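Local coordinates for autoinducer 2 sensor kinase/phosphatase LuxQ (Vibrio cholerae, PDB 3C38), which senses the quorum-sensing signal AI-2 through LuxP, acting as a histidine kinase without AI-2 and as a phosphatase in its presence, at residues A[81-86]-A[102-107]. Residues are numbered along the deposited sequence; the frame is centred on the assembly and turned at random.
Sequences PDLRFI and YGIAQQ
Asp82 and Leu83 meet Tyr102 and Ile104 in a side-chain contact between the start of strand 83-88, second from one edge of its sheet, and the loop leading into helix 106-115, within the periplasmic domain of LuxQ, a member of the Cache clan. The strand lies between 91-95 and 153-160 in a five-stranded antiparallel sheet. At its entrance Asp82 and Leu83 both face Gly158, a classic beta bulge, and both side chains set out toward the loop. No direct hydrogen bond joins the two segments, whose nearest CA atoms, those of Asp82 and Tyr102, are 9.3 Å apart; long side chains and water span the gap.

The inner half is apolar. Leu83 and Ile104 reach for each other tip to tip, Leu83 CD2 lying 3.8 Å from Ile104 CD1. Ile104 gets there in extended form, its CD1 anti to CA (chi2 179°). The same isoleucine also rests on Ile136 of strand 134-143 and on Leu109 of the following helix, so this pair belongs to the layer between sheet and helix.

The outer half is polar and partly exposed. Tyr102 crosses Asp82 at about a right angle, its OH arriving 3.2 Å from Asp82 CB, while Asp82 O lies at the ring edge, near the ring plane. Carboxylate and ring planes are inclined by 31°. Asp82 OD2 also accepts a hydrogen bond from the backbone N of Val160, which ties the carboxylate to the neighbouring strand. Two waters bridge the acid and the phenol. One donates a weak bond to Asp82 OD2 and sits 2.8 Å from Tyr102 OH; the other donates to Asp82 OD1 at 3.0 Å and bonds to Tyr102 OH at 3.2 Å.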
loop_
_atom_site.group_PDB
_atom_site.type_symbol
_atom_site.label_atom_id
_atom_site.label_comp_id
_atom_site.label_asym_id
_atom_site.label_seq_id
_atom_site.Cartn_x
_atom_site.Cartn_y
_atom_site.Cartn_z
ATOM N N PRO A 81 0.513 8.358 -0.709
ATOM C CA PRO A 81 -0.156 7.153 -0.196
ATOM C C PRO A 81 -1.605 7.227 -0.684
ATOM O O PRO A 81 -2.035 8.277 -1.150
ATOM C CB PRO A 81 -0.085 7.318 1.323
ATOM C CG PRO A 81 0.751 8.587 1.561
ATOM C CD PRO A 81 0.587 9.398 0.327
ATOM N N ASP A 82 -2.361 6.139 -0.590
ATOM C CA ASP A 82 -3.753 6.190 -1.033
ATOM C C ASP A 82 -4.619 6.794 0.060
ATOM O O ASP A 82 -5.700 7.319 -0.204
ATOM C CB ASP A 82 -4.275 4.799 -1.395
ATOM C CG ASP A 82 -3.532 4.190 -2.568
ATOM O OD1 ASP A 82 -3.006 4.962 -3.394
ATOM O OD2 ASP A 82 -3.479 2.948 -2.675
ATOM N N LEU A 83 -4.139 6.719 1.292
ATOM C CA LEU A 83 -4.884 7.275 2.405
ATOM C C LEU A 83 -3.993 7.642 3.581
ATOM O O LEU A 83 -3.004 6.957 3.893
ATOM C CB LEU A 83 -6.000 6.309 2.846
ATOM C CG LEU A 83 -5.664 4.914 3.373
ATOM C CD1 LEU A 83 -5.376 5.002 4.861
ATOM C CD2 LEU A 83 -6.838 3.975 3.140
ATOM N N ARG A 84 -4.353 8.751 4.214
ATOM C CA ARG A 84 -3.643 9.270 5.370
ATOM C C ARG A 84 -4.648 9.675 6.436
ATOM O O ARG A 84 -5.739 10.141 6.127
ATOM C CB ARG A 84 -2.857 10.533 5.010
ATOM C CG ARG A 84 -1.628 10.381 4.143
ATOM C CD ARG A 84 -0.707 11.559 4.435
ATOM N NE ARG A 84 0.412 11.698 3.510
ATOM C CZ ARG A 84 0.314 12.207 2.285
ATOM N NH1 ARG A 84 -0.860 12.630 1.824
ATOM N NH2 ARG A 84 1.396 12.306 1.523
ATOM N N PHE A 85 -4.275 9.498 7.695
ATOM C CA PHE A 85 -5.116 9.932 8.799
ATOM C C PHE A 85 -4.241 9.996 10.048
ATOM O O PHE A 85 -3.277 9.238 10.184
ATOM C CB PHE A 85 -6.338 9.011 8.976
ATOM C CG PHE A 85 -6.015 7.646 9.486
ATOM C CD1 PHE A 85 -5.754 7.438 10.835
ATOM C CD2 PHE A 85 -5.979 6.558 8.617
ATOM C CE1 PHE A 85 -5.470 6.174 11.309
ATOM C CE2 PHE A 85 -5.693 5.283 9.081
ATOM C CZ PHE A 85 -5.437 5.088 10.429
ATOM N N ILE A 86 -4.557 10.931 10.939
ATOM C CA ILE A 86 -3.785 11.110 12.164
ATOM C C ILE A 86 -4.563 10.649 13.388
ATOM O O ILE A 86 -5.711 11.039 13.591
ATOM C CB ILE A 86 -3.381 12.590 12.339
ATOM C CG1 ILE A 86 -2.518 13.030 11.157
ATOM C CG2 ILE A 86 -2.608 12.780 13.633
ATOM C CD1 ILE A 86 -2.166 14.498 11.174
ATOM N N TYR A 102 -12.729 4.473 -1.013
ATOM C CA TYR A 102 -12.460 3.047 -1.053
ATOM C C TYR A 102 -13.542 2.241 -0.351
ATOM O O TYR A 102 -13.429 1.030 -0.214
ATOM C CB TYR A 102 -11.094 2.740 -0.438
ATOM C CG TYR A 102 -9.940 3.267 -1.249
ATOM C CD1 TYR A 102 -9.312 4.466 -0.908
ATOM C CD2 TYR A 102 -9.480 2.570 -2.365
ATOM C CE1 TYR A 102 -8.254 4.956 -1.653
ATOM C CE2 TYR A 102 -8.418 3.050 -3.126
ATOM C CZ TYR A 102 -7.807 4.242 -2.764
ATOM O OH TYR A 102 -6.745 4.711 -3.501
ATOM N N GLY A 103 -14.592 2.920 0.090
ATOM C CA GLY A 103 -15.678 2.234 0.764
ATOM C C GLY A 103 -15.299 1.782 2.159
ATOM O O GLY A 103 -15.900 0.854 2.704
ATOM N N ILE A 104 -14.283 2.431 2.724
ATOM C CA ILE A 104 -13.825 2.125 4.068
ATOM C C ILE A 104 -14.615 3.016 5.023
ATOM O O ILE A 104 -14.636 4.237 4.864
ATOM C CB ILE A 104 -12.323 2.424 4.234
ATOM C CG1 ILE A 104 -11.514 1.625 3.210
ATOM C CG2 ILE A 104 -11.885 2.063 5.635
ATOM C CD1 ILE A 104 -10.019 1.868 3.269
ATOM N N ALA A 105 -15.276 2.403 5.999
ATOM C CA ALA A 105 -16.078 3.154 6.958
ATOM C C ALA A 105 -15.213 3.747 8.053
ATOM O O ALA A 105 -14.337 3.081 8.598
ATOM C CB ALA A 105 -17.136 2.255 7.565
ATOM N N GLN A 106 -15.477 5.004 8.380
ATOM C CA GLN A 106 -14.726 5.709 9.410
ATOM C C GLN A 106 -14.446 4.831 10.642
ATOM O O GLN A 106 -13.382 4.929 11.252
ATOM C CB GLN A 106 -15.501 6.961 9.822
ATOM C CG GLN A 106 -14.654 8.077 10.422
ATOM C CD GLN A 106 -13.670 8.672 9.425
ATOM O OE1 GLN A 106 -13.991 8.860 8.250
ATOM N NE2 GLN A 106 -12.471 8.990 9.895
ATOM N N GLN A 107 -15.389 3.962 10.991
ATOM C CA GLN A 107 -15.233 3.099 12.160
ATOM C C GLN A 107 -14.210 1.992 11.955
ATOM O O GLN A 107 -13.556 1.564 12.905
ATOM C CB GLN A 107 -16.574 2.475 12.544
ATOM C CG GLN A 107 -17.756 3.414 12.399
ATOM C CD GLN A 107 -18.166 3.609 10.945
ATOM O OE1 GLN A 107 -18.597 2.661 10.276
ATOM N NE2 GLN A 107 -18.032 4.839 10.448
HETATM O O HOH W 1 -5.202 2.867 -4.874
HETATM O O HOH W 2 -4.857 7.076 -4.524
#